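Local coordinates for protein Alpha/beta hydrolase (Legionella pneumophila subsp. pneumophila str. Philadelphia 1, PDB 4EZI) that is an alpha/beta hydrolase of uncharacterised function that may hydrolyse ester bonds, possibly with triacylglycerol lipase activity, at residues 177-182 with 308-313; 191-196 with 367-372; 341-346 with 359-364. All blocks are in the same frame, centred on the assembly; numbering follows the deposited sequence. Where two conformers were deposited one is given.

Interaction 1 of 3, residues 177-182 with 308-313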
ATOM      1  N   VAL A 177       5.443  -6.737  -2.707  1.00  8.36           N
ATOM      2  CA  VAL A 177       6.374  -6.564  -3.828  1.00  8.48           C
ATOM      3  C   VAL A 177       7.640  -5.795  -3.412  1.00  8.93           C
ATOM      4  O   VAL A 177       8.745  -6.090  -3.893  1.00  9.85           O
ATOM      5  CB  VAL A 177       5.692  -5.995  -5.104  1.00  8.92           C
ATOM      6  CG1 VAL A 177       4.600  -6.962  -5.563  1.00 10.73           C
ATOM      7  CG2 VAL A 177       5.164  -4.568  -4.906  1.00  9.05           C
HETATM    8  N   MSE A 178       7.500  -4.864  -2.471  1.00  8.13           N
HETATM    9  CA  MSE A 178       8.650  -4.190  -1.873  1.00  8.34           C
HETATM   10  C   MSE A 178       9.546  -5.218  -1.161  1.00  9.35           C
HETATM   11  O   MSE A 178      10.767  -5.194  -1.316  1.00  9.87           O
HETATM   12  CB  MSE A 178       8.141  -3.155  -0.871  1.00  9.01           C
HETATM   13  CG  MSE A 178       9.243  -2.433  -0.128  1.00 10.87           C
HETATM   14 SE   MSE A 178       8.492  -1.248   1.188  0.75  8.31          SE
HETATM   15  CE  MSE A 178      10.149  -0.369   1.613  1.00 11.53           C
ATOM     16  N   PHE A 179       8.938  -6.064  -0.351  1.00  9.12           N
ATOM     17  CA  PHE A 179       9.664  -7.126   0.372  1.00  9.48           C
ATOM     18  C   PHE A 179      10.441  -8.037  -0.592  1.00  9.94           C
ATOM     19  O   PHE A 179      11.638  -8.293  -0.410  1.00 11.01           O
ATOM     20  CB  PHE A 179       8.626  -7.899   1.153  1.00  9.49           C
ATOM     21  CG  PHE A 179       9.145  -8.998   2.070  1.00  9.43           C
ATOM     22  CD1 PHE A 179      10.414  -9.006   2.649  1.00 10.30           C
ATOM     23  CD2 PHE A 179       8.273 -10.018   2.392  1.00  9.94           C
ATOM     24  CE1 PHE A 179      10.777 -10.021   3.537  1.00 11.06           C
ATOM     25  CE2 PHE A 179       8.621 -11.007   3.296  1.00 10.92           C
ATOM     26  CZ  PHE A 179       9.882 -11.007   3.852  1.00 11.08           C
ATOM     27  N   GLU A 180       9.769  -8.479  -1.662  1.00  9.95           N
ATOM     28  CA  GLU A 180      10.383  -9.323  -2.655  1.00 10.76           C
ATOM     29  C   GLU A 180      11.590  -8.644  -3.279  1.00 10.41           C
ATOM     30  O   GLU A 180      12.655  -9.265  -3.441  1.00 12.44           O
ATOM     31  CB  GLU A 180       9.337  -9.714  -3.718  1.00 11.49           C
ATOM     32  CG  GLU A 180       9.860 -10.618  -4.792  1.00 13.24           C
ATOM     33  CD  GLU A 180       8.829 -10.958  -5.817  1.00 15.75           C
ATOM     34  OE1 GLU A 180       7.988 -10.081  -6.117  1.00 18.70           O
ATOM     35  OE2 GLU A 180       8.865 -12.088  -6.346  1.00 20.26           O
HETATM   36  N   MSE A 181      11.428  -7.387  -3.664  1.00 10.57           N
HETATM   37  CA  MSE A 181      12.483  -6.650  -4.333  1.00 10.83           C
HETATM   38  C   MSE A 181      13.642  -6.322  -3.404  1.00 10.76           C
HETATM   39  O   MSE A 181      14.793  -6.334  -3.839  1.00 12.36           O
HETATM   40  CB  MSE A 181      11.926  -5.390  -4.991  1.00 10.47           C
HETATM   41  CG  MSE A 181      12.931  -4.643  -5.854  1.00 12.73           C
HETATM   42 SE   MSE A 181      12.190  -3.095  -6.760  0.75 12.67          SE
HETATM   43  CE  MSE A 181      11.187  -4.004  -8.179  1.00 15.37           C
ATOM     44  N   LEU A 182      13.356  -6.026  -2.146  1.00 11.15           N
ATOM     45  CA  LEU A 182      14.432  -5.846  -1.170  1.00 10.57           C
ATOM     46  C   LEU A 182      15.280  -7.117  -1.042  1.00 12.04           C
ATOM     47  O   LEU A 182      16.510  -7.066  -1.078  1.00 13.83           O
ATOM     48  CB  LEU A 182      13.880  -5.441   0.196  1.00 11.13           C
ATOM     49  CG  LEU A 182      13.436  -3.974   0.335  1.00 10.11           C
ATOM     50  CD1 LEU A 182      12.757  -3.788   1.687  1.00 11.98           C
ATOM     51  CD2 LEU A 182      14.610  -3.010   0.152  1.00 12.10           C
ATOM     52  N   ALA A 308      12.227 -12.474   6.218  1.00 12.57           N
ATOM     53  CA  ALA A 308      11.814 -11.936   7.504  1.00 12.09           C
ATOM     54  C   ALA A 308      10.514 -12.601   7.899  1.00 11.47           C
ATOM     55  O   ALA A 308       9.767 -13.071   7.027  1.00 12.08           O
ATOM     56  CB  ALA A 308      11.595 -10.431   7.414  1.00 12.90           C
ATOM     57  N   PRO A 309      10.205 -12.617   9.198  1.00 10.64           N
ATOM     58  CA  PRO A 309       8.883 -13.040   9.640  1.00 10.83           C
ATOM     59  C   PRO A 309       7.786 -12.305   8.892  1.00 10.30           C
ATOM     60  O   PRO A 309       7.878 -11.077   8.697  1.00 10.42           O
ATOM     61  CB  PRO A 309       8.887 -12.673  11.129  1.00 12.65           C
ATOM     62  CG  PRO A 309      10.323 -12.698  11.516  1.00 14.99           C
ATOM     63  CD  PRO A 309      11.101 -12.260  10.321  1.00 12.98           C
ATOM     64  N   LEU A 310       6.754 -13.052   8.525  1.00 10.19           N
ATOM     65  CA  LEU A 310       5.704 -12.582   7.633  1.00 10.13           C
ATOM     66  C   LEU A 310       4.330 -12.941   8.180  1.00  9.82           C
ATOM     67  O   LEU A 310       4.044 -14.116   8.422  1.00 11.36           O
ATOM     68  CB  LEU A 310       5.903 -13.195   6.245  1.00 10.14           C
ATOM     69  CG  LEU A 310       4.850 -12.910   5.179  1.00 10.12           C
ATOM     70  CD1 LEU A 310       4.804 -11.422   4.847  1.00 10.56           C
ATOM     71  CD2 LEU A 310       5.138 -13.750   3.936  1.00 11.68           C
ATOM     72  N   LEU A 311       3.486 -11.919   8.311  1.00  9.61           N
ATOM     73  CA  LEU A 311       2.117 -12.073   8.770  1.00  9.36           C
ATOM     74  C   LEU A 311       1.157 -11.588   7.686  1.00  9.22           C
ATOM     75  O   LEU A 311       1.177 -10.423   7.366  1.00  9.80           O
ATOM     76  CB  LEU A 311       1.862 -11.269  10.052  1.00  9.89           C
ATOM     77  CG  LEU A 311       0.413 -11.229  10.534  1.00  9.52           C
ATOM     78  CD1 LEU A 311      -0.088 -12.595  10.911  1.00 11.59           C
ATOM     79  CD2 LEU A 311       0.196 -10.235  11.671  1.00 11.08           C
ATOM     80  N   LEU A 312       0.308 -12.463   7.158  1.00  9.15           N
ATOM     81  CA  LEU A 312      -0.725 -12.062   6.215  1.00  8.48           C
ATOM     82  C   LEU A 312      -1.988 -11.870   7.045  1.00  9.06           C
ATOM     83  O   LEU A 312      -2.559 -12.852   7.534  1.00 10.28           O
ATOM     84  CB  LEU A 312      -0.942 -13.137   5.141  1.00  9.62           C
ATOM     85  CG  LEU A 312       0.303 -13.687   4.449  1.00 10.93           C
ATOM     86  CD1 LEU A 312      -0.140 -14.648   3.323  1.00 13.46           C
ATOM     87  CD2 LEU A 312       1.232 -12.558   3.941  1.00 11.55           C
ATOM     88  N   VAL A 313      -2.403 -10.625   7.247  1.00  8.26           N
ATOM     89  CA  VAL A 313      -3.506 -10.329   8.152  1.00  8.38           C
ATOM     90  C   VAL A 313      -4.635  -9.586   7.420  1.00  8.16           C
ATOM     91  O   VAL A 313      -4.394  -8.592   6.741  1.00  8.86           O
ATOM     92  CB  VAL A 313      -3.008  -9.590   9.422  1.00  8.39           C
ATOM     93  CG1 VAL A 313      -2.119  -8.368   9.089  1.00 10.18           C
ATOM     94  CG2 VAL A 313      -4.170  -9.224  10.322  1.00 10.30           C
TER
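The backbone N of Ala308 lies in the plane of the Phe179 ring, at its edge, 3.6 Å from CZ. Ring atom CE1 is the next nearest to it, 3.9 Å from Ala308 N. These are van der Waals approaches, and no hydrogen bond joins the two segments. Ala308 O stands 3.8 Å from Phe179 CZ, which places the far end of the ring against the peptide backbone as well as against a methyl group. That methyl, Ala308 CB, packs 4.0 Å from Phe179 CE1. On the CE2 side, Leu310 CD1 comes obliquely to within 4.1 Å of Phe179 CE2. With CG anti to the backbone N (chi1 -176°), Phe179 extends from helix 177-182 with its CZ end toward the chain between Ala308 and Leu310. Leu310 also holds CG anti to N (chi1 176°), and its second torsion (64°) sets the CD1 branch on the ring side. Ala308 and Leu310 both direct their side chains to the helix, whereas the intervening Pro309 points away from it and touches Phe365 and Phe369 of helix 355-370. All three touching residues are buried. Val194, on the neighbouring strand 193-197, contacts both Phe179 and Leu310 and continues the apolar layer, with Thr307 also against the ring. On another flank of the helix, Glu180 OE1 is hydrogen-bonded to His301 ND1. Phe179 thus packs helix 170-185, which follows a probable nucleophile elbow, against the start of strand 310-314 and the loop before it, the helix-on-sheet packing of the alpha/beta hydrolase fold.

Interaction 2 of 3, residues 191-196 with 367-372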
ATOM      1  N   VAL A 191      15.580  -6.958   7.000  1.00 11.63           N
ATOM      2  CA  VAL A 191      14.171  -6.673   7.187  1.00 10.45           C
ATOM      3  C   VAL A 191      13.744  -7.468   8.421  1.00 11.13           C
ATOM      4  O   VAL A 191      14.039  -8.670   8.511  1.00 12.50           O
ATOM      5  CB  VAL A 191      13.334  -7.065   5.960  1.00 10.71           C
ATOM      6  CG1 VAL A 191      11.827  -6.854   6.242  1.00 11.44           C
ATOM      7  CG2 VAL A 191      13.777  -6.313   4.720  1.00 12.93           C
ATOM      8  N   SER A 192      13.100  -6.810   9.383  1.00 10.42           N
ATOM      9  CA  SER A 192      12.763  -7.412  10.687  1.00 10.17           C
ATOM     10  C   SER A 192      11.411  -8.116  10.707  1.00  9.87           C
ATOM     11  O   SER A 192      11.257  -9.133  11.363  1.00 11.28           O
ATOM     12  CB  SER A 192      12.803  -6.354  11.800  1.00 10.60           C
ATOM     13  OG  SER A 192      14.011  -5.612  11.764  1.00 12.09           O
ATOM     14  N   ALA A 193      10.416  -7.576  10.011  1.00  9.34           N
ATOM     15  CA  ALA A 193       9.081  -8.177  10.011  1.00  9.09           C
ATOM     16  C   ALA A 193       8.259  -7.491   8.937  1.00  8.75           C
ATOM     17  O   ALA A 193       8.454  -6.307   8.643  1.00  9.19           O
ATOM     18  CB  ALA A 193       8.389  -8.028  11.342  1.00 10.40           C
ATOM     19  N   VAL A 194       7.309  -8.229   8.371  1.00  8.68           N
ATOM     20  CA  VAL A 194       6.483  -7.783   7.248  1.00  8.37           C
ATOM     21  C   VAL A 194       5.036  -8.207   7.537  1.00  8.48           C
ATOM     22  O   VAL A 194       4.794  -9.372   7.840  1.00  9.07           O
ATOM     23  CB  VAL A 194       6.997  -8.396   5.931  1.00  8.17           C
ATOM     24  CG1 VAL A 194       6.156  -7.895   4.755  1.00  9.24           C
ATOM     25  CG2 VAL A 194       8.459  -8.030   5.726  1.00 10.30           C
ATOM     26  N   ALA A 195       4.080  -7.289   7.388  1.00  8.79           N
ATOM     27  CA  ALA A 195       2.692  -7.583   7.707  1.00  7.99           C
ATOM     28  C   ALA A 195       1.741  -6.879   6.708  1.00  8.17           C
ATOM     29  O   ALA A 195       1.157  -5.839   7.006  1.00  8.43           O
ATOM     30  CB  ALA A 195       2.359  -7.187   9.143  1.00  9.71           C
ATOM     31  N   PRO A 196       1.570  -7.435   5.497  1.00  7.69           N
ATOM     32  CA  PRO A 196       0.592  -6.900   4.561  1.00  8.29           C
ATOM     33  C   PRO A 196      -0.817  -7.112   5.081  1.00  7.63           C
ATOM     34  O   PRO A 196      -1.177  -8.225   5.437  1.00  8.26           O
ATOM     35  CB  PRO A 196       0.835  -7.716   3.290  0.50  8.13           C
ATOM     36  CG  PRO A 196       1.327  -8.994   3.796  0.50  7.51           C
ATOM     37  CD  PRO A 196       2.208  -8.647   4.962  0.50  8.41           C
ATOM     38  N   LYS A 367       5.996  -5.304  17.259  1.00 10.13           N
ATOM     39  CA  LYS A 367       6.496  -5.270  18.635  1.00 11.17           C
ATOM     40  C   LYS A 367       7.099  -6.620  19.052  1.00 11.68           C
ATOM     41  O   LYS A 367       8.124  -6.662  19.746  1.00 12.70           O
ATOM     42  CB  LYS A 367       5.394  -4.844  19.591  1.00 11.94           C
ATOM     43  CG  LYS A 367       5.050  -3.353  19.512  1.00 12.03           C
ATOM     44  CD  LYS A 367       6.110  -2.516  20.224  1.00 12.90           C
ATOM     45  CE  LYS A 367       6.043  -1.060  19.823  1.00 12.04           C
ATOM     46  NZ  LYS A 367       7.209  -0.304  20.387  1.00 12.86           N
ATOM     47  N   GLN A 368       6.488  -7.720  18.603  1.00 12.18           N
ATOM     48  CA  GLN A 368       7.000  -9.049  18.886  1.00 11.84           C
ATOM     49  C   GLN A 368       8.419  -9.191  18.373  1.00 12.11           C
ATOM     50  O   GLN A 368       9.276  -9.736  19.067  1.00 13.83           O
ATOM     51  CB  GLN A 368       6.095 -10.112  18.273  1.00 14.23           C
ATOM     52  CG  GLN A 368       6.563 -11.531  18.518  1.00 18.19           C
ATOM     53  CD  GLN A 368       5.639 -12.577  17.929  1.00 24.43           C
ATOM     54  OE1 GLN A 368       4.454 -12.325  17.689  1.00 27.91           O
ATOM     55  NE2 GLN A 368       6.185 -13.772  17.708  1.00 27.90           N
ATOM     56  N   PHE A 369       8.679  -8.704  17.169  1.00 11.08           N
ATOM     57  CA  PHE A 369       9.991  -8.814  16.567  1.00 12.25           C
ATOM     58  C   PHE A 369      10.951  -7.706  16.963  1.00 12.13           C
ATOM     59  O   PHE A 369      12.166  -7.889  16.867  1.00 14.13           O
ATOM     60  CB  PHE A 369       9.876  -9.105  15.061  1.00 12.15           C
ATOM     61  CG  PHE A 369       9.318 -10.458  14.833  1.00 12.12           C
ATOM     62  CD1 PHE A 369      10.125 -11.564  15.063  1.00 12.86           C
ATOM     63  CD2 PHE A 369       7.961 -10.658  14.581  1.00 12.39           C
ATOM     64  CE1 PHE A 369       9.605 -12.829  14.989  1.00 13.75           C
ATOM     65  CE2 PHE A 369       7.444 -11.936  14.487  1.00 14.97           C
ATOM     66  CZ  PHE A 369       8.278 -13.017  14.693  1.00 15.16           C
ATOM     67  N   GLU A 370      10.427  -6.601  17.473  1.00 12.31           N
ATOM     68  CA  GLU A 370      11.260  -5.562  18.075  1.00 11.95           C
ATOM     69  C   GLU A 370      11.993  -6.099  19.305  1.00 12.30           C
ATOM     70  O   GLU A 370      13.156  -5.775  19.521  1.00 13.76           O
ATOM     71  CB  GLU A 370      10.371  -4.380  18.483  1.00 11.57           C
ATOM     72  CG  GLU A 370      11.144  -3.220  19.109  1.00 12.97           C
ATOM     73  CD  GLU A 370      10.280  -1.952  19.337  1.00 13.79           C
ATOM     74  OE1 GLU A 370       9.050  -2.002  19.184  1.00 14.73           O
ATOM     75  OE2 GLU A 370      10.851  -0.902  19.658  1.00 23.68           O
ATOM     76  N   ARG A 371      11.285  -6.887  20.107  1.00 12.37           N
ATOM     77  CA  ARG A 371      11.754  -7.308  21.453  1.00 12.48           C
ATOM     78  C   ARG A 371      12.440  -8.671  21.474  1.00 13.93           C
ATOM     79  O   ARG A 371      12.538  -9.334  22.519  1.00 15.19           O
ATOM     80  CB  ARG A 371      10.595  -7.247  22.480  1.00 13.39           C
ATOM     81  CG  ARG A 371       9.530  -8.305  22.299  1.00 15.00           C
ATOM     82  CD  ARG A 371       8.388  -8.109  23.227  1.00 15.89           C
ATOM     83  NE  ARG A 371       7.402  -9.169  23.055  1.00 16.14           N
ATOM     84  CZ  ARG A 371       6.179  -9.030  22.526  1.00 17.58           C
ATOM     85  NH1 ARG A 371       5.703  -7.851  22.115  1.00 15.37           N
ATOM     86  NH2 ARG A 371       5.399 -10.099  22.412  1.00 23.07           N
ATOM     87  N   GLN A 372      12.987  -9.060  20.334  1.00 12.77           N
ATOM     88  CA  GLN A 372      13.898 -10.193  20.276  1.00 13.72           C
ATOM     89  C   GLN A 372      14.947  -9.868  19.232  1.00 14.01           C
ATOM     90  O   GLN A 372      14.795  -8.932  18.427  1.00 15.65           O
ATOM     91  CB  GLN A 372      13.158 -11.512  19.989  1.00 13.98           C
ATOM     92  CG  GLN A 372      12.415 -11.542  18.667  1.00 13.24           C
ATOM     93  CD  GLN A 372      11.698 -12.880  18.401  1.00 17.72           C
ATOM     94  OE1 GLN A 372      10.579 -13.122  18.883  1.00 21.50           O
ATOM     95  NE2 GLN A 372      12.310 -13.716  17.571  1.00 25.12           N
TER
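The last turn of helix 355-370 packs against the start of strand 193-197, with the CA atoms of Ala193 and Phe369 6.6 Å apart. Here the last helix of the alpha/beta hydrolase fold lies along the central sheet, running roughly antiparallel to this strand. The contact is made by a methyl and a carbonyl: Ala193 CB meets Phe369 CB at 4.1 Å, and Ser192 O lies 3.9 Å from the same Phe369 CB. Phe369 therefore touches the strand mainly through the base of its side chain. With CG swung away from its own carbonyl (chi1 -68°), the ring runs on past Ala193, whose CB is 4.2 Å from Phe369 CD2. The ring also packs edge-to-face with Phe365, one turn earlier in the same helix, while Gln368 CG sits over one face, displaced toward the rim. The hydroxyl of Ser192 faces a different partner, Leu163 N, to which its OG is hydrogen-bonded. At the helix end, where Arg371 is the first residue to leave helical angles, Lys162 NZ is hydrogen-bonded to both Phe369 O and Gln372 O, tying the terminus to strand 162-168. Lys367 and Glu370 form a salt bridge within the same turn: Lys367 NZ reaches Glu370 OE1 at 2.8 Å, on the syn side and 20° out of the carboxylate plane.

Interaction 3 of 3, residues 341-346 with 359-364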
ATOM      1  N   TRP A 341       2.750 -16.606   9.085  1.00 11.66           N
ATOM      2  CA  TRP A 341       1.476 -16.781   9.753  1.00 11.56           C
ATOM      3  C   TRP A 341       0.374 -16.094   8.960  1.00 11.52           C
ATOM      4  O   TRP A 341       0.626 -15.168   8.199  1.00 11.93           O
ATOM      5  CB  TRP A 341       1.543 -16.216  11.174  1.00 12.84           C
ATOM      6  CG  TRP A 341       2.601 -16.864  12.027  1.00 14.68           C
ATOM      7  CD1 TRP A 341       2.462 -17.983  12.789  1.00 16.56           C
ATOM      8  CD2 TRP A 341       3.962 -16.457  12.149  1.00 12.25           C
ATOM      9  NE1 TRP A 341       3.654 -18.279  13.405  1.00 16.24           N
ATOM     10  CE2 TRP A 341       4.592 -17.353  13.041  1.00 13.56           C
ATOM     11  CE3 TRP A 341       4.709 -15.406  11.622  1.00 13.40           C
ATOM     12  CZ2 TRP A 341       5.927 -17.246  13.382  1.00 14.22           C
ATOM     13  CZ3 TRP A 341       6.040 -15.302  11.965  1.00 13.38           C
ATOM     14  CH2 TRP A 341       6.639 -16.210  12.856  1.00 15.46           C
ATOM     15  N   ILE A 342      -0.846 -16.549   9.197  1.00 11.10           N
ATOM     16  CA  ILE A 342      -2.043 -15.954   8.621  1.00 10.73           C
ATOM     17  C   ILE A 342      -3.033 -15.704   9.760  1.00 11.38           C
ATOM     18  O   ILE A 342      -3.170 -16.512  10.683  1.00 12.87           O
ATOM     19  CB  ILE A 342      -2.669 -16.847   7.501  1.00 11.50           C
ATOM     20  CG1 ILE A 342      -3.811 -16.099   6.821  1.00 11.51           C
ATOM     21  CG2 ILE A 342      -3.108 -18.245   8.018  1.00 13.09           C
ATOM     22  CD1 ILE A 342      -4.347 -16.827   5.580  1.00 12.44           C
ATOM     23  N   LYS A 343      -3.692 -14.545   9.712  1.00 10.18           N
ATOM     24  CA  LYS A 343      -4.634 -14.146  10.736  1.00 10.83           C
ATOM     25  C   LYS A 343      -5.823 -13.424  10.118  1.00 10.45           C
ATOM     26  O   LYS A 343      -5.647 -12.508   9.312  1.00 11.19           O
ATOM     27  CB  LYS A 343      -3.942 -13.205  11.737  1.00 11.62           C
ATOM     28  CG  LYS A 343      -4.837 -12.521  12.725  1.00 17.49           C
ATOM     29  CD  LYS A 343      -5.403 -13.442  13.758  1.00 23.29           C
ATOM     30  CE  LYS A 343      -6.189 -12.628  14.796  1.00 29.00           C
ATOM     31  NZ  LYS A 343      -6.924 -13.489  15.759  1.00 33.43           N
ATOM     32  N   SER A 344      -7.005 -13.839  10.541  1.00 10.05           N
ATOM     33  CA  SER A 344      -8.257 -13.139  10.261  1.00  9.80           C
ATOM     34  C   SER A 344      -8.736 -12.466  11.532  1.00 10.46           C
ATOM     35  O   SER A 344      -8.835 -13.104  12.596  1.00 12.29           O
ATOM     36  CB  SER A 344      -9.349 -14.116   9.789  1.00 10.69           C
ATOM     37  OG  SER A 344     -10.579 -13.431   9.674  1.00 11.00           O
ATOM     38  N   VAL A 345      -9.073 -11.184  11.419  1.00  9.96           N
ATOM     39  CA  VAL A 345      -9.561 -10.420  12.544  1.00 10.47           C
ATOM     40  C   VAL A 345     -11.072 -10.559  12.764  1.00 10.71           C
ATOM     41  O   VAL A 345     -11.575 -10.105  13.812  1.00 12.92           O
ATOM     42  CB  VAL A 345      -9.199  -8.909  12.434  1.00 10.20           C
ATOM     43  CG1 VAL A 345      -7.718  -8.745  12.352  1.00 12.13           C
ATOM     44  CG2 VAL A 345      -9.901  -8.247  11.247  1.00 10.13           C
ATOM     45  N   SER A 346     -11.791 -11.185  11.831  1.00 10.61           N
ATOM     46  CA  SER A 346     -13.242 -11.307  11.904  1.00 10.85           C
ATOM     47  C   SER A 346     -13.741 -12.246  10.830  1.00 10.74           C
ATOM     48  O   SER A 346     -13.130 -12.350   9.757  1.00 10.99           O
ATOM     49  CB  SER A 346     -13.903  -9.929  11.663  1.00 11.54           C
ATOM     50  OG  SER A 346     -15.328  -9.991  11.769  1.00 12.08           O
ATOM     51  N   LEU A 359      -4.666  -2.902  11.553  1.00  7.55           N
ATOM     52  CA  LEU A 359      -3.555  -2.046  11.979  1.00  7.87           C
ATOM     53  C   LEU A 359      -3.026  -2.457  13.360  1.00  8.64           C
ATOM     54  O   LEU A 359      -1.814  -2.470  13.596  1.00  8.86           O
ATOM     55  CB  LEU A 359      -3.968  -0.566  11.907  0.50  8.29           C
ATOM     56  CG  LEU A 359      -2.964   0.543  12.274  0.50  8.01           C
ATOM     57  CD1 LEU A 359      -1.646   0.398  11.569  0.50  9.98           C
ATOM     58  CD2 LEU A 359      -3.572   1.923  11.995  0.50 10.66           C
ATOM     59  N   LYS A 360      -3.940  -2.747  14.278  1.00  8.49           N
ATOM     60  CA  LYS A 360      -3.540  -3.162  15.635  1.00  9.75           C
ATOM     61  C   LYS A 360      -2.711  -4.443  15.588  1.00  9.69           C
ATOM     62  O   LYS A 360      -1.678  -4.548  16.261  1.00 10.76           O
ATOM     63  CB  LYS A 360      -4.783  -3.335  16.513  1.00 10.14           C
ATOM     64  CG  LYS A 360      -4.517  -3.754  17.950  1.00 15.49           C
ATOM     65  CD  LYS A 360      -3.551  -2.881  18.683  1.00 21.42           C
ATOM     66  CE  LYS A 360      -3.593  -3.124  20.221  1.00 22.47           C
ATOM     67  NZ  LYS A 360      -3.914  -4.545  20.575  1.00 26.53           N
ATOM     68  N   GLU A 361      -3.137  -5.395  14.766  1.00  8.87           N
ATOM     69  CA  GLU A 361      -2.368  -6.619  14.583  1.00  9.79           C
ATOM     70  C   GLU A 361      -0.991  -6.363  14.014  1.00  9.10           C
ATOM     71  O   GLU A 361      -0.020  -7.029  14.399  1.00  9.83           O
ATOM     72  CB  GLU A 361      -3.102  -7.630  13.727  1.00  9.83           C
ATOM     73  CG  GLU A 361      -4.436  -8.124  14.274  1.00 11.99           C
ATOM     74  CD  GLU A 361      -4.371  -8.864  15.610  1.00 21.25           C
ATOM     75  OE1 GLU A 361      -3.337  -9.470  15.948  1.00 21.80           O
ATOM     76  OE2 GLU A 361      -5.404  -8.862  16.317  1.00 26.21           O
ATOM     77  N   GLN A 362      -0.893  -5.444  13.059  1.00  8.42           N
ATOM     78  CA  GLN A 362       0.410  -5.110  12.475  1.00  8.73           C
ATOM     79  C   GLN A 362       1.360  -4.570  13.539  1.00  9.01           C
ATOM     80  O   GLN A 362       2.494  -5.025  13.648  1.00  9.81           O
ATOM     81  CB  GLN A 362       0.245  -4.092  11.330  1.00  8.93           C
ATOM     82  CG  GLN A 362      -0.474  -4.673  10.131  1.00  8.55           C
ATOM     83  CD  GLN A 362      -0.883  -3.615   9.117  1.00  7.60           C
ATOM     84  OE1 GLN A 362      -1.173  -2.474   9.462  1.00  8.76           O
ATOM     85  NE2 GLN A 362      -0.913  -3.990   7.844  1.00  7.85           N
ATOM     86  N   VAL A 363       0.894  -3.597  14.306  1.00  8.74           N
ATOM     87  CA  VAL A 363       1.722  -3.027  15.378  1.00  9.70           C
ATOM     88  C   VAL A 363       2.184  -4.105  16.367  1.00 10.32           C
ATOM     89  O   VAL A 363       3.343  -4.173  16.744  1.00 10.73           O
ATOM     90  CB  VAL A 363       0.995  -1.878  16.158  1.00 10.72           C
ATOM     91  CG1 VAL A 363       1.858  -1.397  17.366  1.00 14.24           C
ATOM     92  CG2 VAL A 363       0.639  -0.724  15.229  1.00 13.01           C
ATOM     93  N   ASP A 364       1.250  -4.962  16.761  1.00 10.57           N
ATOM     94  CA  ASP A 364       1.567  -6.019  17.721  1.00 11.00           C
ATOM     95  C   ASP A 364       2.595  -7.009  17.161  1.00 10.94           C
ATOM     96  O   ASP A 364       3.477  -7.482  17.884  1.00 12.11           O
ATOM     97  CB  ASP A 364       0.314  -6.748  18.152  1.00 12.39           C
ATOM     98  CG  ASP A 364      -0.561  -5.942  19.082  1.00 16.69           C
ATOM     99  OD1 ASP A 364      -0.095  -4.960  19.691  1.00 18.14           O
ATOM    100  OD2 ASP A 364      -1.734  -6.343  19.244  1.00 18.62           O
TER
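Glu361 is the residue of helix 359-364 that meets strand 340-344, the outermost strand at this side of the alpha/beta hydrolase sheet, and the loop just after it. Its CG packs 3.9 Å from Val345 CG1, the two side chains passing alongside and running opposite ways. The first torsion (-61°) sets CG opposite the residue's own carbonyl carbon, and a bend at the second (-62°) brings the carboxylate to Lys343, which runs roughly perpendicular to it. Here Glu361 OE2 lies 4.1 Å from Lys343 CE, but 4.9 Å from Lys343 NZ. The opposite charges may attract, yet the pair falls short of a salt bridge. The shafts of both Glu361 and Lys343 also touch Val313 on the adjoining strand. Next in sequence, Gln362 turns to the buried side of the helix. Its NE2 donates to Ala195 O and Gly167 O, the latter in the probable nucleophile-elbow sequence, and OE1 accepts a weak hydrogen bond from Tyr105 OH. These bonds fix the amide between the helix and two strand ends. Last in the segment, Asp364 completes a salt bridge along the helix: Asp364 OD2 receives Lys360 NZ, one turn back, through its syn lone pair at 3.1 Å.

In the fold
Interactions 1 and 3 use neighbouring strands of one sheet, and strand 193-197 of interaction 2 adjoins the other edge of strand 310-314. Leu311 N to Val194 O and Leu310 O to Trp341 N, both 2.9 Å, are probable hydrogen bonds that join the three in sequence. Helix 170-185 packs on one face of this sheet, helix 355-370 on the other; interactions 2 and 3 share the latter, their centres about 12 Å apart, and Phe369 CZ meets Trp341 CH2 at 4.0 Å. The probable catalytic triad of Ser169, Asp318 and His351 lies on the turns and loops that follow strands 162-168, 310-314 and 340-344 of the same sheet.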